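Local coordinates for protein metal-dependent phosphohydrolase, HDOD domain-containing (Geobacter sulfurreducens, PDB 3HC1) that is of unknown function but binds two iron(III) ions and is probably a metal-dependent phosphohydrolase of the HD type, at residues P27-I32 with K202-N207; V171-E176 with E185-G190; L67-L72 with R77-I82; T61-H66 with I103-K108. One frame throughout, in Å; residues are numbered along the deposited sequence.

Contact 1. Residues P27-I32 with K202-N207; sequences PTVPDI and KRWSLN
The indole of Trp204 meets Pro27 with its N-H edge and Val29 with one of its faces. The polar part is one hydrogen bond: Trp204 NE1 donates to Pro27 O at 3.1 Å with an N-H...O angle of 148°. The acceptor is thus met at the N-H edge, nearly in the ring plane, through a moderately bent bond whose donor is tilted 29° from the carbonyl plane. With CG anti to its carbonyl carbon (chi1 -68°), Trp204 carries the ring toward 27-32. The apolar part is CH-pi packing. Val29 CG1 stands 3.5 Å from the centroid of the six-membered ring of Trp204, close to the ring normal, while Val29 CG2 sits toward the rim, 3.6 Å from Trp204 CD2. Pro27 CG adds a looser approach, 4.4 Å from Trp204 CZ2. With an alanine here, Pro27 O would probably lose this donor and a gap would be likely to open against the Val29 methyls. Trp204 follows helix 193-203, just before the Schellman motif at Ser205, and also packs on Val154. A directional bond at the edge and methyl packing on a face restrain the indole in two ways, tying the end of that helix to the loop leading into helix 31-39.

Contact 2. Residues V171-E176 with E185-G190; sequences VTLVDE and EERLFG
Leu173 reaches across to both Arg187 and Leu188: CD2 lies against Leu188 and also grazes the arginine, while CD1 meets Arg187 NH1. Leu173 CD2 is 3.9 Å from Leu188 CG and equally near Leu188 CD1, a plain van der Waals contact in which the two leucine side chains run antiparallel, side by side. Leu173 CD1 comes 3.7 Å from Arg187 NH1, approaching the guanidinium obliquely, and the two side chains cross at about a right angle. The grazing contact is with the aliphatic part of the arginine, Leu173 CD2 being 4.1 Å from Arg187 CD. Leu173 CG, anti to the backbone N (chi1 177°), carries the branch across to helix 181-189.

One shell further out, the arginine is positioned by a charge. Arg187 NH1 forms a salt bridge with Glu177, at the end of helix 164-177, and the bend at chi3 (-59°) lets the guanidinium reach Glu177 with NH1 still near Leu173 CD1, so the methyl contact accompanies an ionic tie between the same two helices. Ile179 in the connecting loop touches both Leu173 and Arg187. On helix 181-189, Glu185 OE1 is hydrogen-bonded to ND1 of His193, an iron ligand, which makes that glutamate a second-shell residue of the metal site. The whole is a helical hairpin, helices 164-177 and 181-189 joined by a short loop, packed at the surface of the HDOD domain.

Contact 3. Residues L67-L72 with R77-I82; sequences LANSPL and RPISSI
The carboxamide of Asn69 is the flat group here, and its oxygen faces the backbone of Ile79. Ile79 N donates to Asn69 OD1 over 2.7 Å with a nearly linear N-H...O angle of 171°. The donor stands above the carbonyl plane, 55° out of it, and not on a lone pair. Pro78 CA lies 3.5 Å from the same OD1, and Ile79 O passes 3.3 Å from Asn69 CG, which places the extended backbone of Ile79 alongside the amide. A chi1 of -157° swings CG of Asn69 away from the backbone N and brings OD1 to the Ile79 amide, even though the CB of Asn69 does not head there.

The apolar half is a single methyl pair, Ala68 CB against Ile79 CG2 at 3.6 Å. The backbones are close here: the CA atoms of Asn69 and Ile79 are 4.8 Å apart. Nearby, Leu67 O accepts from both Ser70 N and Ser70 OG. The contact thus pins the loop after helix 71-74 against the end of helix 58-69. Ala68 also packs on Ala85 and Leu89, and Ile79 on Tyr88, all of helix 82-108, which begins where Ser81 caps Asp84 N.

Contact 4. Residues T61-H66 with I103-K108; sequences TARVVH and IVDLFK
Arg63 extends from helix 58-69 toward Asp105 of helix 82-108 and meets its carboxylate at an angle, the guanidinium and carboxylate planes standing 70° apart. The pair is therefore not the flat, two-bond salt bridge of coplanar groups. One bond leads: Arg63 NH2 to Asp105 OD1, 2.9 Å, with an N-H...O angle of 147°, accepted on the syn lone pair of OD1 and tilted 17° from the guanidinium plane. Arg63 NH1 adds two weak bonds, to Asp105 OD1 at 3.2 Å and to Asp105 OD2 at 3.4 Å. The chain of Arg63 is extended from CG to NE, which lets it bridge the 13.0 Å that separate the axes of segments 61-66 and 103-108 at their closest.

Val104 puts CG1 3.3 Å from Arg63 NH1, coming obliquely at the guanidinium; its rotamer turns that methyl toward the arginine. Lys108, bent at chi3 and chi4, brings NZ to 3.3 Å from Asp105 OD1 in a weak salt bridge. Its NZ is thereby 4.1 Å from Arg63 NH2, but the carboxylate shared by both probably offsets the like charges. Arg63 NH1 also donates to Cys101 O, its strongest polar partner, so the guanidinium is held from two places on helix 82-108. A methionine in its place would probably leave Cys101 O without this donor and Asp105 with Lys108 as its weak ionic mate. Three charged groups in one network thus join two steeply crossed helices, with OD1 of Asp105 accepting from both cations.

Overall arrangement
Contact 4 links two of the others. It touches contact 1, centre about 17 Å away, through Val29 CG1 and Ile103 CD1, 3.8 Å apart, and through Leu106, which packs on Pro27 and Trp204. It touches contact 3, centre about 14 Å away, where Ser80 O approaches Val65 CG1 to 3.2 Å; both use helix 58-69. Contact 2 stands apart: its nearest atoms are about 14 Å from contact 1, 13 Å from contact 4 and 26 Å from contact 3. Contacts 2, 3 and 4 all fall inside the chain loop that contact 1 closes. Toward the irons, the Trp204 side chain lies about 11 Å from those of His152 and Asp153, and Leu188's about 12 Å from that of His193.

Contact 1. Residues P27-I32 with K202-N207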
# COMPACT_ATOMS: atom_id res chain seq x y z
N PRO A 27 -7.58 -14.33 -6.80
CA PRO A 27 -6.86 -14.35 -5.54
C PRO A 27 -7.74 -14.05 -4.32
O PRO A 27 -8.76 -13.33 -4.41
CB PRO A 27 -5.80 -13.26 -5.72
CG PRO A 27 -6.39 -12.31 -6.69
CD PRO A 27 -7.24 -13.15 -7.60
N THR A 28 -7.32 -14.59 -3.19
CA THR A 28 -7.99 -14.38 -1.91
C THR A 28 -7.01 -13.75 -0.92
O THR A 28 -5.79 -13.84 -1.11
CB THR A 28 -8.49 -15.72 -1.34
OG1 THR A 28 -9.24 -15.47 -0.15
CG2 THR A 28 -7.33 -16.67 -1.04
N VAL A 29 -7.54 -13.13 0.13
CA VAL A 29 -6.73 -12.71 1.27
C VAL A 29 -7.23 -13.47 2.52
O VAL A 29 -8.44 -13.68 2.68
CB VAL A 29 -6.82 -11.16 1.49
CG1 VAL A 29 -6.03 -10.43 0.40
CG2 VAL A 29 -8.26 -10.68 1.50
N PRO A 30 -6.30 -13.88 3.42
CA PRO A 30 -6.64 -14.53 4.71
C PRO A 30 -7.74 -13.85 5.50
O PRO A 30 -7.88 -12.61 5.45
CB PRO A 30 -5.34 -14.42 5.50
CG PRO A 30 -4.28 -14.47 4.46
CD PRO A 30 -4.84 -13.86 3.21
N ASP A 31 -8.51 -14.63 6.25
CA ASP A 31 -9.52 -14.03 7.14
C ASP A 31 -8.90 -13.04 8.12
O ASP A 31 -9.56 -12.05 8.52
CB ASP A 31 -10.31 -15.09 7.91
CG ASP A 31 -11.20 -15.90 7.00
OD1 ASP A 31 -10.66 -16.78 6.28
OD2 ASP A 31 -12.41 -15.61 6.97
N ILE A 32 -7.65 -13.29 8.50
CA ILE A 32 -6.99 -12.40 9.49
C ILE A 32 -6.78 -10.98 8.93
O ILE A 32 -6.87 -9.98 9.66
CB ILE A 32 -5.67 -13.02 10.07
CG1 ILE A 32 -5.27 -12.30 11.38
CG2 ILE A 32 -4.57 -13.05 9.06
CD1 ILE A 32 -4.31 -13.07 12.27
N LYS A 202 -13.57 -4.62 -3.33
CA LYS A 202 -15.02 -4.70 -3.11
C LYS A 202 -15.47 -6.14 -3.01
O LYS A 202 -16.21 -6.47 -2.09
CB LYS A 202 -15.85 -3.99 -4.17
CG LYS A 202 -15.70 -2.44 -4.19
CD LYS A 202 -16.35 -1.76 -2.98
CE LYS A 202 -17.80 -1.51 -3.22
NZ LYS A 202 -18.50 -1.32 -1.95
N ARG A 203 -15.00 -7.01 -3.90
CA ARG A 203 -15.26 -8.45 -3.77
C ARG A 203 -14.82 -8.98 -2.40
O ARG A 203 -15.55 -9.77 -1.79
CB ARG A 203 -14.62 -9.26 -4.91
CG ARG A 203 -14.41 -10.72 -4.55
CD ARG A 203 -13.91 -11.55 -5.69
NE ARG A 203 -15.00 -11.75 -6.58
CZ ARG A 203 -15.64 -12.90 -6.80
NH1 ARG A 203 -15.27 -14.06 -6.26
NH2 ARG A 203 -16.65 -12.85 -7.61
N TRP A 204 -13.68 -8.51 -1.88
CA TRP A 204 -13.19 -8.97 -0.61
C TRP A 204 -13.87 -8.37 0.61
O TRP A 204 -13.46 -8.64 1.72
CB TRP A 204 -11.68 -8.69 -0.45
CG TRP A 204 -10.79 -9.49 -1.35
CD1 TRP A 204 -11.10 -10.63 -2.03
CD2 TRP A 204 -9.42 -9.21 -1.63
NE1 TRP A 204 -10.00 -11.07 -2.74
CE2 TRP A 204 -8.96 -10.21 -2.52
CE3 TRP A 204 -8.55 -8.18 -1.26
CZ2 TRP A 204 -7.65 -10.23 -2.99
CZ3 TRP A 204 -7.24 -8.21 -1.75
CH2 TRP A 204 -6.81 -9.21 -2.61
N SER A 205 -14.82 -7.49 0.38
CA SER A 205 -15.55 -6.77 1.43
C SER A 205 -14.71 -5.83 2.26
O SER A 205 -15.04 -5.58 3.41
CB SER A 205 -16.31 -7.74 2.31
OG SER A 205 -17.21 -8.42 1.47
N LEU A 206 -13.66 -5.28 1.67
CA LEU A 206 -12.88 -4.27 2.38
C LEU A 206 -13.64 -2.93 2.46
O LEU A 206 -14.39 -2.61 1.57
CB LEU A 206 -11.54 -4.06 1.73
CG LEU A 206 -10.65 -5.29 1.59
CD1 LEU A 206 -9.38 -4.83 0.80
CD2 LEU A 206 -10.32 -5.79 2.94
N ASN A 207 -13.45 -2.20 3.55
CA ASN A 207 -14.12 -0.90 3.72
C ASN A 207 -13.83 0.03 2.56
O ASN A 207 -12.76 0.01 2.00
CB ASN A 207 -13.67 -0.21 4.98
CG ASN A 207 -14.14 -0.90 6.26
OD1 ASN A 207 -15.14 -1.64 6.28
ND2 ASN A 207 -13.42 -0.63 7.33

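Contact 2. Residues V171-E176 with E185-G190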
# COMPACT_ATOMS: atom_id res chain seq x y z
N VAL A 171 3.65 -4.19 -20.16
CA VAL A 171 5.06 -3.99 -19.82
C VAL A 171 5.89 -3.53 -21.01
O VAL A 171 6.75 -2.66 -20.85
CB VAL A 171 5.74 -5.24 -19.31
CG1 VAL A 171 7.30 -5.09 -19.44
CG2 VAL A 171 5.35 -5.51 -17.88
N THR A 172 5.63 -4.13 -22.17
CA THR A 172 6.44 -3.89 -23.36
C THR A 172 6.00 -2.56 -24.00
O THR A 172 6.84 -1.81 -24.47
CB THR A 172 6.44 -5.12 -24.36
OG1 THR A 172 5.18 -5.21 -25.02
CG2 THR A 172 6.72 -6.46 -23.62
N LEU A 173 4.72 -2.24 -23.95
CA LEU A 173 4.26 -0.88 -24.32
C LEU A 173 4.85 0.22 -23.42
O LEU A 173 5.19 1.30 -23.90
CB LEU A 173 2.74 -0.80 -24.27
CG LEU A 173 2.11 0.56 -24.55
CD1 LEU A 173 2.57 1.11 -25.91
CD2 LEU A 173 0.61 0.48 -24.48
N VAL A 174 4.98 -0.07 -22.13
CA VAL A 174 5.61 0.88 -21.20
C VAL A 174 7.11 1.02 -21.57
O VAL A 174 7.59 2.13 -21.81
CB VAL A 174 5.45 0.44 -19.72
CG1 VAL A 174 6.39 1.25 -18.79
CG2 VAL A 174 3.96 0.58 -19.27
N ASP A 175 7.80 -0.11 -21.63
CA ASP A 175 9.27 -0.17 -21.85
C ASP A 175 9.71 0.41 -23.21
O ASP A 175 10.86 0.83 -23.36
CB ASP A 175 9.80 -1.62 -21.72
CG ASP A 175 9.83 -2.15 -20.25
OD1 ASP A 175 9.10 -1.61 -19.37
OD2 ASP A 175 10.58 -3.13 -19.99
N GLU A 176 8.78 0.44 -24.18
CA GLU A 176 9.08 0.88 -25.54
C GLU A 176 8.62 2.32 -25.83
O GLU A 176 9.31 3.05 -26.54
CB GLU A 176 8.49 -0.11 -26.56
N GLU A 185 -2.17 0.49 -19.46
CA GLU A 185 -3.35 -0.29 -19.13
C GLU A 185 -4.62 0.31 -19.78
O GLU A 185 -5.45 -0.39 -20.36
CB GLU A 185 -3.50 -0.38 -17.59
CG GLU A 185 -2.46 -1.30 -17.00
CD GLU A 185 -2.29 -1.14 -15.52
OE1 GLU A 185 -3.06 -0.40 -14.83
OE2 GLU A 185 -1.29 -1.70 -15.05
N GLU A 186 -4.75 1.62 -19.67
CA GLU A 186 -5.89 2.30 -20.22
C GLU A 186 -6.03 2.05 -21.74
O GLU A 186 -7.12 1.80 -22.25
CB GLU A 186 -5.75 3.80 -19.94
CG GLU A 186 -6.87 4.67 -20.48
CD GLU A 186 -8.23 4.26 -19.98
OE1 GLU A 186 -8.30 3.65 -18.88
OE2 GLU A 186 -9.23 4.56 -20.69
N ARG A 187 -4.90 2.10 -22.43
CA ARG A 187 -4.86 1.92 -23.87
C ARG A 187 -5.16 0.48 -24.26
O ARG A 187 -5.96 0.25 -25.15
CB ARG A 187 -3.49 2.32 -24.41
CG ARG A 187 -3.44 2.36 -25.94
CD ARG A 187 -2.11 2.82 -26.45
NE ARG A 187 -1.79 4.16 -25.96
CZ ARG A 187 -0.59 4.72 -26.04
NH1 ARG A 187 0.42 4.06 -26.60
NH2 ARG A 187 -0.39 5.94 -25.56
N LEU A 188 -4.49 -0.47 -23.61
CA LEU A 188 -4.63 -1.87 -23.93
C LEU A 188 -5.91 -2.53 -23.42
O LEU A 188 -6.37 -3.49 -24.04
CB LEU A 188 -3.41 -2.66 -23.44
CG LEU A 188 -2.13 -2.24 -24.18
CD1 LEU A 188 -0.92 -3.06 -23.78
CD2 LEU A 188 -2.35 -2.31 -25.68
N PHE A 189 -6.47 -2.03 -22.31
CA PHE A 189 -7.64 -2.67 -21.69
C PHE A 189 -8.86 -1.75 -21.52
O PHE A 189 -9.91 -2.22 -21.12
CB PHE A 189 -7.29 -3.20 -20.31
CG PHE A 189 -6.03 -4.02 -20.27
CD1 PHE A 189 -5.72 -4.92 -21.26
CD2 PHE A 189 -5.17 -3.91 -19.18
CE1 PHE A 189 -4.57 -5.67 -21.19
CE2 PHE A 189 -4.02 -4.66 -19.10
CZ PHE A 189 -3.72 -5.55 -20.12
N GLY A 190 -8.74 -0.44 -21.76
CA GLY A 190 -9.82 0.53 -21.40
C GLY A 190 -10.16 0.71 -19.91
O GLY A 190 -11.17 1.31 -19.55

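Contact 3. Residues L67-L72 with R77-I82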
# COMPACT_ATOMS: atom_id res chain seq x y z
N LEU A 67 9.69 -9.35 11.85
CA LEU A 67 9.38 -7.94 11.56
C LEU A 67 9.43 -7.13 12.86
O LEU A 67 9.94 -6.03 12.86
CB LEU A 67 8.01 -7.83 10.91
CG LEU A 67 7.55 -6.46 10.42
CD1 LEU A 67 8.66 -5.80 9.51
CD2 LEU A 67 6.23 -6.65 9.68
N ALA A 68 8.94 -7.71 13.96
CA ALA A 68 8.93 -7.05 15.28
C ALA A 68 10.34 -6.70 15.70
O ALA A 68 10.59 -5.60 16.21
CB ALA A 68 8.25 -7.94 16.37
N ASN A 69 11.27 -7.61 15.42
CA ASN A 69 12.65 -7.40 15.83
C ASN A 69 13.41 -6.47 14.93
O ASN A 69 14.49 -6.03 15.30
CB ASN A 69 13.41 -8.72 15.97
CG ASN A 69 14.60 -8.58 16.87
OD1 ASN A 69 14.56 -7.88 17.88
ND2 ASN A 69 15.69 -9.24 16.51
N SER A 70 12.87 -6.14 13.76
CA SER A 70 13.56 -5.21 12.88
C SER A 70 13.72 -3.83 13.55
O SER A 70 12.89 -3.43 14.38
CB SER A 70 12.83 -5.09 11.54
OG SER A 70 11.58 -4.47 11.69
N PRO A 71 14.80 -3.11 13.20
CA PRO A 71 15.05 -1.80 13.84
C PRO A 71 13.82 -0.88 13.82
O PRO A 71 13.50 -0.27 14.84
CB PRO A 71 16.18 -1.19 13.00
CG PRO A 71 16.81 -2.35 12.25
CD PRO A 71 15.90 -3.54 12.31
N LEU A 72 13.14 -0.82 12.67
CA LEU A 72 12.00 0.07 12.47
C LEU A 72 10.89 -0.14 13.50
O LEU A 72 10.20 0.82 13.90
CB LEU A 72 11.44 -0.10 11.03
CG LEU A 72 10.20 0.70 10.59
CD1 LEU A 72 10.48 2.20 10.54
CD2 LEU A 72 9.69 0.21 9.21
N ARG A 77 15.85 -3.06 21.18
CA ARG A 77 15.33 -4.07 22.12
C ARG A 77 15.05 -5.39 21.38
O ARG A 77 14.29 -5.40 20.41
CB ARG A 77 14.07 -3.63 22.91
CG ARG A 77 13.48 -2.30 22.51
CD ARG A 77 13.66 -1.22 23.55
NE ARG A 77 12.35 -0.80 24.01
CZ ARG A 77 12.11 0.30 24.71
NH1 ARG A 77 13.09 1.13 25.10
NH2 ARG A 77 10.84 0.55 25.04
N PRO A 78 15.65 -6.50 21.87
CA PRO A 78 15.53 -7.82 21.23
C PRO A 78 14.18 -8.51 21.38
O PRO A 78 13.79 -8.91 22.48
CB PRO A 78 16.64 -8.65 21.89
CG PRO A 78 17.09 -7.90 23.10
CD PRO A 78 16.61 -6.49 22.99
N ILE A 79 13.50 -8.68 20.25
CA ILE A 79 12.23 -9.40 20.19
C ILE A 79 12.50 -10.79 19.66
O ILE A 79 12.93 -10.95 18.53
CB ILE A 79 11.25 -8.69 19.25
CG1 ILE A 79 11.01 -7.26 19.72
CG2 ILE A 79 9.95 -9.46 19.14
CD1 ILE A 79 10.53 -7.13 21.13
N SER A 80 12.26 -11.80 20.49
CA SER A 80 12.61 -13.19 20.20
C SER A 80 11.40 -14.11 20.23
O SER A 80 11.32 -15.05 19.45
CB SER A 80 13.68 -13.67 21.17
OG SER A 80 13.84 -12.76 22.25
N SER A 81 10.48 -13.84 21.15
CA SER A 81 9.18 -14.50 21.15
C SER A 81 8.08 -13.54 20.71
O SER A 81 8.25 -12.31 20.67
CB SER A 81 8.86 -15.00 22.56
OG SER A 81 8.78 -13.93 23.48
N ILE A 82 6.94 -14.14 20.38
CA ILE A 82 5.70 -13.42 20.19
C ILE A 82 5.22 -12.69 21.47
O ILE A 82 4.63 -11.59 21.40
CB ILE A 82 4.63 -14.40 19.67
CG1 ILE A 82 3.49 -13.62 19.03
CG2 ILE A 82 4.19 -15.41 20.76
CD1 ILE A 82 3.94 -12.88 17.73

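Contact 4. Residues T61-H66 with I103-K108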
# COMPACT_ATOMS: atom_id res chain seq x y z
N THR A 61 3.66 -16.75 12.81
CA THR A 61 4.28 -16.32 14.08
C THR A 61 5.75 -15.94 13.96
O THR A 61 6.14 -14.86 14.37
CB THR A 61 4.16 -17.42 15.17
OG1 THR A 61 2.78 -17.55 15.55
CG2 THR A 61 5.01 -17.08 16.39
N ALA A 62 6.55 -16.82 13.38
CA ALA A 62 7.97 -16.54 13.12
C ALA A 62 8.18 -15.31 12.22
O ALA A 62 9.15 -14.56 12.40
CB ALA A 62 8.65 -17.76 12.51
N ARG A 63 7.30 -15.11 11.25
CA ARG A 63 7.36 -13.93 10.40
C ARG A 63 7.16 -12.69 11.25
O ARG A 63 7.93 -11.73 11.13
CB ARG A 63 6.32 -13.96 9.28
CG ARG A 63 6.67 -14.82 8.07
CD ARG A 63 5.54 -14.72 7.08
NE ARG A 63 5.46 -15.83 6.15
CZ ARG A 63 4.46 -15.98 5.27
NH1 ARG A 63 3.46 -15.11 5.22
NH2 ARG A 63 4.45 -17.02 4.46
N VAL A 64 6.15 -12.72 12.13
CA VAL A 64 5.83 -11.56 12.97
C VAL A 64 6.98 -11.22 13.93
O VAL A 64 7.39 -10.05 14.04
CB VAL A 64 4.52 -11.75 13.75
CG1 VAL A 64 4.35 -10.67 14.82
CG2 VAL A 64 3.34 -11.79 12.79
N VAL A 65 7.54 -12.23 14.58
CA VAL A 65 8.71 -12.02 15.45
C VAL A 65 9.89 -11.36 14.67
O VAL A 65 10.53 -10.43 15.18
CB VAL A 65 9.13 -13.33 16.15
CG1 VAL A 65 10.33 -13.11 17.06
CG2 VAL A 65 7.96 -13.86 16.93
N HIS A 66 10.10 -11.79 13.42
CA HIS A 66 11.14 -11.20 12.57
C HIS A 66 10.90 -9.70 12.27
O HIS A 66 11.78 -8.87 12.42
CB HIS A 66 11.29 -12.01 11.27
CG HIS A 66 12.28 -11.44 10.30
ND1 HIS A 66 13.63 -11.71 10.38
CD2 HIS A 66 12.11 -10.61 9.24
CE1 HIS A 66 14.25 -11.08 9.40
NE2 HIS A 66 13.36 -10.39 8.71
N ILE A 103 -0.33 -10.60 4.56
CA ILE A 103 -0.62 -10.11 3.21
C ILE A 103 0.55 -10.50 2.24
O ILE A 103 0.36 -10.54 1.03
CB ILE A 103 -0.93 -8.63 3.22
CG1 ILE A 103 -1.72 -8.20 1.96
CG2 ILE A 103 0.31 -7.78 3.40
CD1 ILE A 103 -3.17 -8.54 2.05
N VAL A 104 1.74 -10.77 2.76
CA VAL A 104 2.88 -11.06 1.89
C VAL A 104 2.61 -12.31 1.01
O VAL A 104 3.08 -12.37 -0.11
CB VAL A 104 4.21 -11.12 2.62
CG1 VAL A 104 4.25 -12.32 3.61
CG2 VAL A 104 5.38 -11.16 1.60
N ASP A 105 1.80 -13.26 1.49
CA ASP A 105 1.44 -14.42 0.66
C ASP A 105 0.72 -14.05 -0.63
O ASP A 105 0.91 -14.68 -1.65
CB ASP A 105 0.59 -15.43 1.45
CG ASP A 105 1.37 -16.09 2.55
OD1 ASP A 105 2.58 -16.31 2.38
OD2 ASP A 105 0.77 -16.37 3.61
N LEU A 106 -0.10 -13.02 -0.59
CA LEU A 106 -0.71 -12.48 -1.79
C LEU A 106 0.31 -12.04 -2.85
O LEU A 106 0.10 -12.27 -4.03
CB LEU A 106 -1.62 -11.31 -1.46
CG LEU A 106 -2.24 -10.61 -2.71
CD1 LEU A 106 -3.32 -11.53 -3.36
CD2 LEU A 106 -2.83 -9.30 -2.29
N PHE A 107 1.40 -11.43 -2.42
CA PHE A 107 2.42 -10.92 -3.32
C PHE A 107 3.40 -12.03 -3.78
O PHE A 107 4.10 -11.88 -4.78
CB PHE A 107 3.19 -9.78 -2.62
CG PHE A 107 2.43 -8.49 -2.49
CD1 PHE A 107 1.47 -8.35 -1.51
CD2 PHE A 107 2.65 -7.43 -3.37
CE1 PHE A 107 0.79 -7.18 -1.35
CE2 PHE A 107 2.00 -6.26 -3.21
CZ PHE A 107 1.05 -6.12 -2.21
N LYS A 108 3.49 -13.13 -3.02
CA LYS A 108 4.37 -14.25 -3.34
C LYS A 108 3.72 -15.30 -4.20
O LYS A 108 4.41 -16.01 -4.89
CB LYS A 108 4.77 -15.04 -2.08
CG LYS A 108 5.91 -14.58 -1.32
CD LYS A 108 6.52 -15.77 -0.48
CE LYS A 108 5.55 -16.28 0.64
NZ LYS A 108 4.92 -17.64 0.42